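Local coordinates for protein alpha-amylase (Eisenia fetida, PDB 6M4K) that probably hydrolyses internal alpha-1,4-glucosidic linkages of starch-like polysaccharides, as a calcium-binding alpha-amylase of glycoside hydrolase family 13, at residues V375-F378 / I383-H386; Q65-V70 / D300-Q305; E332-Y337 / V395-V400; G262-N267 / W287-G292. All coordinates share one frame; numbering follows the deposited sequence.

Contact 1: V375-F378 / I383-H386; sequences VECF and ICEH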
loop_
_atom_site.group_PDB
_atom_site.type_symbol
_atom_site.label_atom_id
_atom_site.label_comp_id
_atom_site.label_asym_id
_atom_site.label_seq_id
_atom_site.Cartn_x
_atom_site.Cartn_y
_atom_site.Cartn_z
ATOM N N VAL A 375 -1.138 9.463 -17.421
ATOM C CA VAL A 375 -1.974 8.301 -17.159
ATOM C C VAL A 375 -3.216 8.329 -18.037
ATOM O O VAL A 375 -3.885 9.362 -18.173
ATOM C CB VAL A 375 -2.384 8.265 -15.676
ATOM C CG1 VAL A 375 -3.411 7.173 -15.440
ATOM C CG2 VAL A 375 -1.169 8.061 -14.800
ATOM N N GLU A 376 -3.542 7.179 -18.612
ATOM C CA GLU A 376 -4.851 6.935 -19.211
ATOM C C GLU A 376 -5.308 5.576 -18.707
ATOM O O GLU A 376 -4.769 4.544 -19.112
ATOM C CB GLU A 376 -4.802 6.958 -20.739
ATOM C CG GLU A 376 -6.179 6.763 -21.357
ATOM C CD GLU A 376 -6.153 6.691 -22.868
ATOM O OE1 GLU A 376 -5.194 7.208 -23.476
ATOM O OE2 GLU A 376 -7.094 6.111 -23.449
ATOM N N CYS A 377 -6.279 5.572 -17.809
ATOM C CA CYS A 377 -6.646 4.323 -17.162
ATOM C C CYS A 377 -7.225 3.327 -18.157
ATOM O O CYS A 377 -7.963 3.695 -19.077
ATOM C CB CYS A 377 -7.645 4.584 -16.040
ATOM S SG CYS A 377 -6.876 5.337 -14.581
ATOM N N PHE A 378 -6.863 2.060 -17.976
ATOM C CA PHE A 378 -7.439 0.929 -18.697
ATOM C C PHE A 378 -6.964 0.839 -20.142
ATOM O O PHE A 378 -7.601 0.161 -20.952
ATOM C CB PHE A 378 -8.974 0.904 -18.648
ATOM C CG PHE A 378 -9.557 1.238 -17.297
ATOM C CD1 PHE A 378 -8.987 0.757 -16.126
ATOM C CD2 PHE A 378 -10.681 2.040 -17.205
ATOM C CE1 PHE A 378 -9.538 1.064 -14.889
ATOM C CE2 PHE A 378 -11.231 2.351 -15.970
ATOM C CZ PHE A 378 -10.652 1.858 -14.815
ATOM N N ILE A 383 -3.038 0.251 -15.029
ATOM C CA ILE A 383 -4.044 -0.707 -14.575
ATOM C C ILE A 383 -5.179 -0.011 -13.826
ATOM O O ILE A 383 -6.354 -0.361 -13.989
ATOM C CB ILE A 383 -3.378 -1.801 -13.721
ATOM C CG1 ILE A 383 -2.216 -2.451 -14.490
ATOM C CG2 ILE A 383 -4.408 -2.833 -13.253
ATOM C CD1 ILE A 383 -2.607 -3.073 -15.851
ATOM N N CYS A 384 -4.835 0.954 -12.965
ATOM C CA CYS A 384 -5.812 1.758 -12.219
ATOM C C CYS A 384 -6.795 0.914 -11.407
ATOM O O CYS A 384 -8.007 1.106 -11.481
ATOM C CB CYS A 384 -6.562 2.719 -13.138
ATOM S SG CYS A 384 -5.509 3.939 -13.929
ATOM N N GLU A 385 -6.258 -0.025 -10.619
ATOM C CA GLU A 385 -7.104 -0.881 -9.783
ATOM C C GLU A 385 -8.079 -0.076 -8.933
ATOM O O GLU A 385 -9.200 -0.518 -8.671
ATOM C CB GLU A 385 -6.238 -1.737 -8.848
ATOM C CG GLU A 385 -5.390 -2.809 -9.525
ATOM C CD GLU A 385 -3.979 -2.350 -9.832
ATOM O OE1 GLU A 385 -3.799 -1.231 -10.355
ATOM O OE2 GLU A 385 -3.045 -3.118 -9.541
ATOM N N HIS A 386 -7.650 1.086 -8.441
ATOM C CA HIS A 386 -8.508 1.878 -7.567
ATOM C C HIS A 386 -9.734 2.410 -8.294
ATOM O O HIS A 386 -10.717 2.775 -7.640
ATOM C CB HIS A 386 -7.706 3.033 -6.963
ATOM C CG HIS A 386 -7.282 4.049 -7.967
ATOM N ND1 HIS A 386 -6.275 3.823 -8.883
ATOM C CD2 HIS A 386 -7.753 5.292 -8.218
ATOM C CE1 HIS A 386 -6.139 4.892 -9.647
ATOM N NE2 HIS A 386 -7.026 5.796 -9.266
#
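C377 and C384 are joined by a disulfide, SG to SG at 2.1 Å, which closes a tight loop with six residues between the two cysteines. The bridge is left-handed, its CB-SG-SG-CB torsion being -76°. It is a disulfide-closed small loop of the TIM-barrel domain, after strand 339-344 and away from the calcium site. The tightly packed part lies around this bond. C384 is buried, and C377 CB stands 3.6 Å from C384 CB. V375 adds a looser apolar touch, its CG1 4.1 Å from SG of C384. F378 folds back over the bridge although its CB leaves the backbone pointing away: CB of C377 sits over the centre of one ring face, 3.9 Å above the plane. The rim of the ring turns to the other segment, where CD1 lies 3.6 Å from the carbonyl O of I383 and CE1 3.7 Å from O of C384, both oxygens near the ring plane. CE1 also packs on CB of C384 at 3.8 Å.

The opposite character shows on the solvent side, where F378 is exposed for all this packing and the E376 side chain points away from the partner segment. The whole lies in the loop between strand 356-357 and helix 389-401. H386 carries it inward, touching V20 and L22 of barrel strand 19-22 and hydrogen-bonding E33 of helix 27-39 and S344 at the end of strand 339-344.

Contact 2: Q65-V70 / D300-Q305; sequences QRYQPV and DNHDNQ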
loop_
_atom_site.group_PDB
_atom_site.type_symbol
_atom_site.label_atom_id
_atom_site.label_comp_id
_atom_site.label_asym_id
_atom_site.label_seq_id
_atom_site.Cartn_x
_atom_site.Cartn_y
_atom_site.Cartn_z
ATOM N N GLN A 65 15.294 2.696 -9.513
ATOM C CA GLN A 65 16.199 3.831 -9.358
ATOM C C GLN A 65 15.684 4.813 -8.307
ATOM O O GLN A 65 16.481 5.506 -7.664
ATOM C CB GLN A 65 16.422 4.529 -10.709
ATOM C CG GLN A 65 15.248 5.364 -11.145
ATOM C CD GLN A 65 15.403 5.977 -12.530
ATOM O OE1 GLN A 65 16.451 5.845 -13.181
ATOM N NE2 GLN A 65 14.358 6.656 -12.986
ATOM N N ARG A 66 14.362 4.859 -8.096
ATOM C CA ARG A 66 13.791 5.803 -7.141
ATOM C C ARG A 66 14.028 5.401 -5.695
ATOM O O ARG A 66 13.806 6.232 -4.806
ATOM C CB ARG A 66 12.302 6.029 -7.415
ATOM C CG ARG A 66 12.084 6.670 -8.773
ATOM C CD ARG A 66 10.636 6.987 -9.024
ATOM N NE ARG A 66 10.178 8.154 -8.263
ATOM C CZ ARG A 66 9.089 8.836 -8.581
ATOM N NH1 ARG A 66 8.376 8.471 -9.642
ATOM N NH2 ARG A 66 8.711 9.897 -7.877
ATOM N N TYR A 67 14.524 4.192 -5.444
ATOM C CA TYR A 67 14.857 3.746 -4.099
ATOM C C TYR A 67 16.342 3.897 -3.790
ATOM O O TYR A 67 16.825 3.329 -2.806
ATOM C CB TYR A 67 14.305 2.331 -3.864
ATOM C CG TYR A 67 12.794 2.408 -3.832
ATOM C CD1 TYR A 67 12.128 2.767 -2.661
ATOM C CD2 TYR A 67 12.034 2.212 -4.978
ATOM C CE1 TYR A 67 10.748 2.909 -2.630
ATOM C CE2 TYR A 67 10.655 2.347 -4.960
ATOM C CZ TYR A 67 10.020 2.693 -3.778
ATOM O OH TYR A 67 8.649 2.833 -3.795
ATOM N N GLN A 68 17.058 4.696 -4.593
ATOM C CA GLN A 68 18.463 5.042 -4.377
ATOM C C GLN A 68 18.582 6.557 -4.294
ATOM O O GLN A 68 18.858 7.232 -5.301
ATOM C CB GLN A 68 19.350 4.455 -5.472
ATOM C CG GLN A 68 19.414 2.949 -5.371
ATOM C CD GLN A 68 20.444 2.335 -6.289
ATOM O OE1 GLN A 68 21.576 2.817 -6.387
ATOM N NE2 GLN A 68 20.059 1.269 -6.970
ATOM N N PRO A 69 18.404 7.132 -3.106
ATOM C CA PRO A 69 18.509 8.587 -2.963
ATOM C C PRO A 69 19.888 9.110 -3.338
ATOM O O PRO A 69 20.919 8.491 -3.051
ATOM C CB PRO A 69 18.222 8.820 -1.477
ATOM C CG PRO A 69 17.388 7.651 -1.084
ATOM C CD PRO A 69 17.933 6.487 -1.866
ATOM N N VAL A 70 19.872 10.290 -3.948
ATOM C CA VAL A 70 21.074 11.051 -4.249
ATOM C C VAL A 70 21.152 12.335 -3.424
ATOM O O VAL A 70 22.236 12.735 -2.988
ATOM C CB VAL A 70 21.168 11.324 -5.768
ATOM C CG1 VAL A 70 22.259 12.357 -6.088
ATOM C CG2 VAL A 70 21.423 10.017 -6.512
ATOM N N ASP A 300 -1.288 -6.547 -2.235
ATOM C CA ASP A 300 0.030 -6.570 -2.856
ATOM C C ASP A 300 0.634 -5.179 -2.770
ATOM O O ASP A 300 -0.065 -4.193 -2.517
ATOM C CB ASP A 300 0.014 -7.107 -4.316
ATOM C CG ASP A 300 -0.711 -6.196 -5.298
ATOM O OD1 ASP A 300 -1.646 -5.462 -4.910
ATOM O OD2 ASP A 300 -0.362 -6.243 -6.509
ATOM N N ASN A 301 1.949 -5.104 -2.970
ATOM C CA ASN A 301 2.658 -3.837 -3.103
ATOM C C ASN A 301 3.553 -3.900 -4.342
ATOM O O ASN A 301 3.566 -4.895 -5.086
ATOM C CB ASN A 301 3.404 -3.442 -1.815
ATOM C CG ASN A 301 4.700 -4.207 -1.611
ATOM O OD1 ASN A 301 4.982 -5.188 -2.308
ATOM N ND2 ASN A 301 5.507 -3.755 -0.648
ATOM N N HIS A 302 4.326 -2.836 -4.557
ATOM C CA HIS A 302 5.099 -2.733 -5.789
ATOM C C HIS A 302 6.214 -3.768 -5.842
ATOM O O HIS A 302 6.609 -4.201 -6.934
ATOM C CB HIS A 302 5.638 -1.306 -5.938
ATOM C CG HIS A 302 6.625 -0.914 -4.884
ATOM N ND1 HIS A 302 6.253 -0.432 -3.646
ATOM C CD2 HIS A 302 7.979 -0.933 -4.891
ATOM C CE1 HIS A 302 7.337 -0.179 -2.934
ATOM N NE2 HIS A 302 8.395 -0.480 -3.663
ATOM N N ASP A 303 6.724 -4.182 -4.684
ATOM C CA ASP A 303 7.804 -5.163 -4.621
ATOM C C ASP A 303 7.283 -6.569 -4.833
ATOM O O ASP A 303 7.814 -7.319 -5.665
ATOM C CB ASP A 303 8.462 -5.161 -3.242
ATOM C CG ASP A 303 9.380 -4.001 -3.021
ATOM O OD1 ASP A 303 10.092 -3.597 -3.967
ATOM O OD2 ASP A 303 9.410 -3.514 -1.869
ATOM N N ASN A 304 6.271 -6.967 -4.067
ATOM C CA ASN A 304 5.847 -8.352 -4.128
ATOM C C ASN A 304 4.962 -8.671 -5.320
ATOM O O ASN A 304 4.843 -9.845 -5.670
ATOM C CB ASN A 304 5.321 -8.863 -2.774
ATOM C CG ASN A 304 4.002 -8.231 -2.351
ATOM O OD1 ASN A 304 3.258 -7.685 -3.167
ATOM N ND2 ASN A 304 3.675 -8.374 -1.063
ATOM N N GLN A 305 4.396 -7.668 -6.000
ATOM C CA GLN A 305 3.760 -7.981 -7.282
ATOM C C GLN A 305 4.785 -8.331 -8.357
ATOM O O GLN A 305 4.399 -8.820 -9.426
ATOM C CB GLN A 305 2.808 -6.868 -7.762
ATOM C CG GLN A 305 3.501 -5.595 -8.234
ATOM C CD GLN A 305 2.576 -4.525 -8.821
ATOM O OE1 GLN A 305 3.064 -3.599 -9.479
ATOM N NE2 GLN A 305 1.262 -4.642 -8.607
#
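Y67 and H302 meet ring to ring, and this aromatic contact alone joins the two segments. Their planes are nearly parallel, 8° apart, but slid so far that they barely overlap, the centroids 5.2 Å apart. What lies over a face of the imidazole is the phenol oxygen: Y67 OH is 3.4 Å from CE1 of H302. That OH is hydrogen-bonded to D101 OD2, which holds the phenol end in place. Replacing H302 by an alanine is likely to leave the Y67 hydroxyl end without its flat neighbour and open a gap beside R198.

Hydrogen bonds within 300-305 shape the turn that carries H302. N304 N donates to N301 OD1 at 2.8 Å, almost straight at 178°, an Asx motif; N301 N returns a bond to N304 OD1 at 2.9 Å.

DNHD after the seventh barrel strand matches a signature of family 13, whose active site lies in these barrel-end loops. An acetate, probably from the crystallisation liquor, lies about 3 Å from the Y67 side chain (nearest atoms) and may mark a pocket. The loops follow strands 44-47 and 295-297; R198 of strand 196-199 touches both rings, and M343 of strand 339-344 packs on H302.

Contact 3: E332-Y337 / V395-V400; sequences ELAWDY and VRFHNV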
loop_
_atom_site.group_PDB
_atom_site.type_symbol
_atom_site.label_atom_id
_atom_site.label_comp_id
_atom_site.label_asym_id
_atom_site.label_seq_id
_atom_site.Cartn_x
_atom_site.Cartn_y
_atom_site.Cartn_z
ATOM N N GLU A 332 -10.969 -7.941 2.130
ATOM C CA GLU A 332 -10.181 -7.024 2.952
ATOM C C GLU A 332 -10.944 -5.735 3.245
ATOM O O GLU A 332 -10.870 -5.201 4.359
ATOM C CB GLU A 332 -8.867 -6.741 2.228
ATOM C CG GLU A 332 -8.118 -5.514 2.671
ATOM C CD GLU A 332 -6.998 -5.221 1.718
ATOM O OE1 GLU A 332 -5.879 -5.643 2.010
ATOM O OE2 GLU A 332 -7.263 -4.593 0.658
ATOM N N LEU A 333 -11.695 -5.231 2.264
ATOM C CA LEU A 333 -12.431 -3.980 2.412
ATOM C C LEU A 333 -13.693 -4.163 3.236
ATOM O O LEU A 333 -14.121 -3.226 3.914
ATOM C CB LEU A 333 -12.782 -3.419 1.032
ATOM C CG LEU A 333 -11.602 -2.731 0.331
ATOM C CD1 LEU A 333 -11.910 -2.512 -1.136
ATOM C CD2 LEU A 333 -11.292 -1.395 1.008
ATOM N N ALA A 334 -14.317 -5.340 3.172
ATOM C CA ALA A 334 -15.525 -5.594 3.943
ATOM C C ALA A 334 -15.230 -5.956 5.387
ATOM O O ALA A 334 -16.111 -5.798 6.240
ATOM C CB ALA A 334 -16.311 -6.744 3.308
ATOM N N TRP A 335 -14.041 -6.464 5.673
ATOM C CA TRP A 335 -13.640 -6.868 7.010
ATOM C C TRP A 335 -13.298 -5.628 7.835
ATOM O O TRP A 335 -13.372 -4.492 7.366
ATOM C CB TRP A 335 -12.440 -7.812 6.917
ATOM C CG TRP A 335 -12.227 -8.795 8.038
ATOM C CD1 TRP A 335 -11.120 -8.898 8.838
ATOM C CD2 TRP A 335 -13.103 -9.859 8.426
ATOM N NE1 TRP A 335 -11.263 -9.951 9.707
ATOM C CE2 TRP A 335 -12.474 -10.555 9.474
ATOM C CE3 TRP A 335 -14.366 -10.285 7.992
ATOM C CZ2 TRP A 335 -13.061 -11.655 10.091
ATOM C CZ3 TRP A 335 -14.941 -11.377 8.596
ATOM C CH2 TRP A 335 -14.297 -12.046 9.642
ATOM N N ASP A 336 -12.952 -5.844 9.102
ATOM C CA ASP A 336 -12.502 -4.760 9.980
ATOM C C ASP A 336 -11.151 -5.182 10.536
ATOM O O ASP A 336 -11.076 -5.882 11.550
ATOM C CB ASP A 336 -13.507 -4.481 11.083
ATOM C CG ASP A 336 -13.115 -3.288 11.937
ATOM O OD1 ASP A 336 -12.222 -2.520 11.521
ATOM O OD2 ASP A 336 -13.701 -3.112 13.022
ATOM N N TYR A 337 -10.091 -4.772 9.854
ATOM C CA TYR A 337 -8.740 -5.123 10.252
ATOM C C TYR A 337 -7.741 -4.276 9.477
ATOM O O TYR A 337 -7.558 -4.447 8.261
ATOM C CB TYR A 337 -8.432 -6.611 10.029
ATOM C CG TYR A 337 -6.994 -6.963 10.367
ATOM C CD1 TYR A 337 -6.572 -7.050 11.693
ATOM C CD2 TYR A 337 -6.052 -7.173 9.363
ATOM C CE1 TYR A 337 -5.258 -7.358 12.010
ATOM C CE2 TYR A 337 -4.744 -7.475 9.668
ATOM C CZ TYR A 337 -4.340 -7.554 10.988
ATOM O OH TYR A 337 -3.028 -7.861 11.250
ATOM N N VAL A 395 -14.940 0.061 -1.620
ATOM C CA VAL A 395 -14.537 1.172 -0.761
ATOM C C VAL A 395 -15.762 1.881 -0.207
ATOM O O VAL A 395 -15.823 2.197 0.987
ATOM C CB VAL A 395 -13.597 2.116 -1.524
ATOM C CG1 VAL A 395 -13.401 3.452 -0.789
ATOM C CG2 VAL A 395 -12.261 1.417 -1.789
ATOM N N ARG A 396 -16.771 2.110 -1.051
ATOM C CA ARG A 396 -18.028 2.662 -0.559
ATOM C C ARG A 396 -18.667 1.748 0.483
ATOM O O ARG A 396 -19.126 2.226 1.525
ATOM C CB ARG A 396 -18.978 2.969 -1.725
ATOM C CG ARG A 396 -20.291 3.614 -1.278
ATOM C CD ARG A 396 -21.069 4.175 -2.451
ATOM N NE ARG A 396 -21.467 3.100 -3.356
ATOM C CZ ARG A 396 -22.209 3.266 -4.444
ATOM N NH1 ARG A 396 -22.640 4.475 -4.780
ATOM N NH2 ARG A 396 -22.522 2.212 -5.191
ATOM N N PHE A 397 -18.687 0.430 0.233
ATOM C CA PHE A 397 -19.179 -0.524 1.226
ATOM C C PHE A 397 -18.426 -0.354 2.537
ATOM O O PHE A 397 -19.029 -0.242 3.607
ATOM C CB PHE A 397 -18.990 -1.949 0.680
ATOM C CG PHE A 397 -19.489 -3.062 1.589
ATOM C CD1 PHE A 397 -18.780 -3.435 2.723
ATOM C CD2 PHE A 397 -20.626 -3.795 1.250
ATOM C CE1 PHE A 397 -19.217 -4.467 3.524
ATOM C CE2 PHE A 397 -21.073 -4.837 2.043
ATOM C CZ PHE A 397 -20.378 -5.174 3.187
ATOM N N HIS A 398 -17.097 -0.342 2.460
ATOM C CA HIS A 398 -16.246 -0.148 3.632
ATOM C C HIS A 398 -16.613 1.127 4.376
ATOM O O HIS A 398 -16.716 1.125 5.608
ATOM C CB HIS A 398 -14.807 -0.066 3.123
ATOM C CG HIS A 398 -13.781 0.281 4.160
ATOM N ND1 HIS A 398 -13.025 -0.673 4.808
ATOM C CD2 HIS A 398 -13.336 1.480 4.604
ATOM C CE1 HIS A 398 -12.165 -0.074 5.618
ATOM N NE2 HIS A 398 -12.353 1.232 5.531
ATOM N N ASN A 399 -16.826 2.222 3.645
ATOM C CA ASN A 399 -17.174 3.486 4.287
ATOM C C ASN A 399 -18.543 3.403 4.952
ATOM O O ASN A 399 -18.720 3.874 6.083
ATOM C CB ASN A 399 -17.153 4.625 3.259
ATOM C CG ASN A 399 -15.760 4.917 2.714
ATOM O OD1 ASN A 399 -14.752 4.659 3.369
ATOM N ND2 ASN A 399 -15.710 5.467 1.511
ATOM N N VAL A 400 -19.521 2.793 4.274
ATOM C CA VAL A 400 -20.867 2.664 4.834
ATOM C C VAL A 400 -20.844 1.793 6.086
ATOM O O VAL A 400 -21.583 2.039 7.048
ATOM C CB VAL A 400 -21.836 2.128 3.759
ATOM C CG1 VAL A 400 -23.163 1.675 4.381
ATOM C CG2 VAL A 400 -22.070 3.186 2.687
#
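H398 donates the one hydrogen bond between these segments, from ND1 to the backbone O of L333 at 2.9 Å with an N-H...O angle of 149°. The bond lies in the imidazole plane and meets L333 O on a lone pair, in the carbonyl plane. CG of H398 is anti to its backbone N (chi1 174°), which throws the ring across to the last turn of helix 322-334. On the far nitrogen, NE2 is hydrogen-bonded to D17 OD2, and the carboxylate together with the helix-end carbonyl would tend to stabilise a protonated ring. A phenylalanine in its place would probably leave the buried L333 O and the D17 carboxylate without this partner.

Apolar contacts flank the bond. CD1 of L333 lies 4.0 Å from CG2 of V395, the side chains crossing at a slant, with CD2 nearly as close at 4.1 Å. A334 CB packs 3.7 Å from CE1 of F397, obliquely to the ring.

These are the two last helices of the TIM barrel's catalytic domain, packed side by side. L333 and V395 face V340 and L342 respectively of barrel strand 339-344, while F397 turns to A494 of strand 492-496, tying the pair to the C-terminal beta domain.

Contact 4: G262-N267 / W287-G292; sequences GQNLGN and WGQLSG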
loop_
_atom_site.group_PDB
_atom_site.type_symbol
_atom_site.label_atom_id
_atom_site.label_comp_id
_atom_site.label_asym_id
_atom_site.label_seq_id
_atom_site.Cartn_x
_atom_site.Cartn_y
_atom_site.Cartn_z
ATOM N N GLY A 262 -1.405 -10.045 3.321
ATOM C CA GLY A 262 -1.528 -10.416 1.917
ATOM C C GLY A 262 -1.027 -11.818 1.630
ATOM O O GLY A 262 -1.532 -12.490 0.723
ATOM N N GLN A 263 -0.031 -12.282 2.387
ATOM C CA GLN A 263 0.406 -13.666 2.252
ATOM C C GLN A 263 -0.730 -14.615 2.596
ATOM O O GLN A 263 -1.014 -15.562 1.848
ATOM C CB GLN A 263 1.614 -13.919 3.156
ATOM C CG GLN A 263 2.917 -13.341 2.626
ATOM C CD GLN A 263 3.552 -14.214 1.556
ATOM O OE1 GLN A 263 3.512 -15.444 1.633
ATOM N NE2 GLN A 263 4.139 -13.581 0.552
ATOM N N ASN A 264 -1.393 -14.369 3.730
ATOM C CA ASN A 264 -2.457 -15.253 4.190
ATOM C C ASN A 264 -3.674 -15.182 3.274
ATOM O O ASN A 264 -4.214 -16.217 2.868
ATOM C CB ASN A 264 -2.830 -14.939 5.645
ATOM C CG ASN A 264 -1.755 -15.386 6.641
ATOM O OD1 ASN A 264 -1.554 -14.760 7.694
ATOM N ND2 ASN A 264 -1.083 -16.475 6.329
ATOM N N LEU A 265 -4.134 -13.973 2.944
ATOM C CA LEU A 265 -5.287 -13.857 2.054
ATOM C C LEU A 265 -4.980 -14.420 0.670
ATOM O O LEU A 265 -5.848 -15.036 0.036
ATOM C CB LEU A 265 -5.776 -12.409 1.979
ATOM C CG LEU A 265 -6.353 -11.853 3.283
ATOM C CD1 LEU A 265 -6.831 -10.432 3.092
ATOM C CD2 LEU A 265 -7.490 -12.728 3.802
ATOM N N GLY A 266 -3.755 -14.217 0.188
ATOM C CA GLY A 266 -3.371 -14.795 -1.092
ATOM C C GLY A 266 -3.445 -16.310 -1.074
ATOM O O GLY A 266 -4.058 -16.930 -1.948
ATOM N N ASN A 267 -2.855 -16.925 -0.051
ATOM C CA ASN A 267 -2.920 -18.378 0.065
ATOM C C ASN A 267 -4.357 -18.868 0.189
ATOM O O ASN A 267 -4.720 -19.898 -0.393
ATOM C CB ASN A 267 -2.076 -18.838 1.256
ATOM C CG ASN A 267 -0.599 -18.912 0.926
ATOM O OD1 ASN A 267 -0.227 -19.161 -0.225
ATOM N ND2 ASN A 267 0.253 -18.700 1.922
ATOM N N TRP A 287 -4.559 -14.661 13.585
ATOM C CA TRP A 287 -3.735 -15.457 12.687
ATOM C C TRP A 287 -2.247 -15.289 12.959
ATOM O O TRP A 287 -1.431 -15.685 12.124
ATOM C CB TRP A 287 -4.068 -15.121 11.229
ATOM C CG TRP A 287 -5.289 -15.827 10.720
ATOM C CD1 TRP A 287 -6.509 -15.924 11.339
ATOM C CD2 TRP A 287 -5.409 -16.544 9.484
ATOM N NE1 TRP A 287 -7.369 -16.653 10.558
ATOM C CE2 TRP A 287 -6.722 -17.045 9.416
ATOM C CE3 TRP A 287 -4.529 -16.810 8.428
ATOM C CZ2 TRP A 287 -7.176 -17.800 8.334
ATOM C CZ3 TRP A 287 -4.977 -17.563 7.360
ATOM C CH2 TRP A 287 -6.292 -18.046 7.319
ATOM N N GLY A 288 -1.869 -14.729 14.107
ATOM C CA GLY A 288 -0.472 -14.439 14.360
ATOM C C GLY A 288 0.008 -13.151 13.729
ATOM O O GLY A 288 1.202 -13.012 13.440
ATOM N N GLN A 289 -0.897 -12.207 13.498
ATOM C CA GLN A 289 -0.589 -10.936 12.854
ATOM C C GLN A 289 -0.602 -9.817 13.887
ATOM O O GLN A 289 -0.987 -10.003 15.046
ATOM C CB GLN A 289 -1.597 -10.645 11.731
ATOM C CG GLN A 289 -1.640 -11.732 10.665
ATOM C CD GLN A 289 -2.567 -11.419 9.489
ATOM O OE1 GLN A 289 -3.233 -10.372 9.442
ATOM N NE2 GLN A 289 -2.592 -12.314 8.518
ATOM N N LEU A 290 -0.164 -8.639 13.457
ATOM C CA LEU A 290 -0.261 -7.444 14.282
ATOM C C LEU A 290 -1.720 -7.155 14.617
ATOM O O LEU A 290 -2.645 -7.570 13.912
ATOM C CB LEU A 290 0.276 -6.239 13.507
ATOM C CG LEU A 290 1.759 -6.269 13.162
ATOM C CD1 LEU A 290 2.164 -5.033 12.364
ATOM C CD2 LEU A 290 2.585 -6.405 14.437
ATOM N N SER A 291 -1.933 -6.421 15.703
ATOM C CA SER A 291 -3.270 -5.911 15.959
ATOM C C SER A 291 -3.686 -4.979 14.826
ATOM O O SER A 291 -2.861 -4.291 14.217
ATOM C CB SER A 291 -3.329 -5.166 17.296
ATOM O OG SER A 291 -2.857 -3.835 17.176
ATOM N N GLY A 292 -4.980 -4.980 14.529
ATOM C CA GLY A 292 -5.486 -4.121 13.470
ATOM C C GLY A 292 -5.087 -2.664 13.642
ATOM O O GLY A 292 -4.794 -1.969 12.663
HETATM O O HOH W 1 0.290 -15.293 9.906
#
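OD1 of N264 is gripped by two donors, the side-chain amide of Q289 and a water that also reaches the backbone of W287. The setting is a beta-alpha-beta crossover of the TIM barrel: N264 sits on helix 259-270, which follows strand 255-257, and the 287-292 loop leads from that helix toward strand 295-297.

Q289 NE2 donates to N264 OD1 at 2.8 Å, with an N-H...O angle of 144°. The two amides arrive from opposite directions and lie almost coplanar, 7° apart, so that the N-H meets OD1 in the carbonyl plane, on a lone pair. Q289 reaches across with an extended chain beyond CG (chi2 -176°), and its amide is buried. The water donates to N264 OD1 at 2.9 Å and to W287 O at 2.8 Å, bridging side chain and loop backbone. Two bonds on one oxygen thus fix the rotation of the asparagine amide.

W287, linked to Q289 by the turn at G288, forms the second element of the contact. Its six-membered ring brings its edge to N264, the amide tilted steeply from the indole plane. The indole is anchored at its other end, where NE1 is hydrogen-bonded to N282 OD1, and it makes an edge-to-face stack with F283. On the indole edge, CE3 of W287 lies 3.6 Å from CG of N264, while CZ3 stands 3.8 Å from N264 CB.

In the fold
All four contacts lie in the family-13 catalytic region, around an eight-stranded parallel barrel. Along the chain, contact 2 opens first, and its long loop encloses contact 4; contact 3 then follows, and contact 1 is nested inside its loop. Contacts 3 and 4 are neighbours, centres 16 Å apart, and touch: Y337 OH lies 2.7 Å from L290 O, a probable hydrogen bond joining the loop before strand 295-297 to the segment before strand 339-344. Contacts 1 and 4, and likewise 2 and 3, have centres 27 Å apart, on opposite sides of the chain's centre. The set thus ties outer helices, a surface loop and barrel-end loops round one barrel.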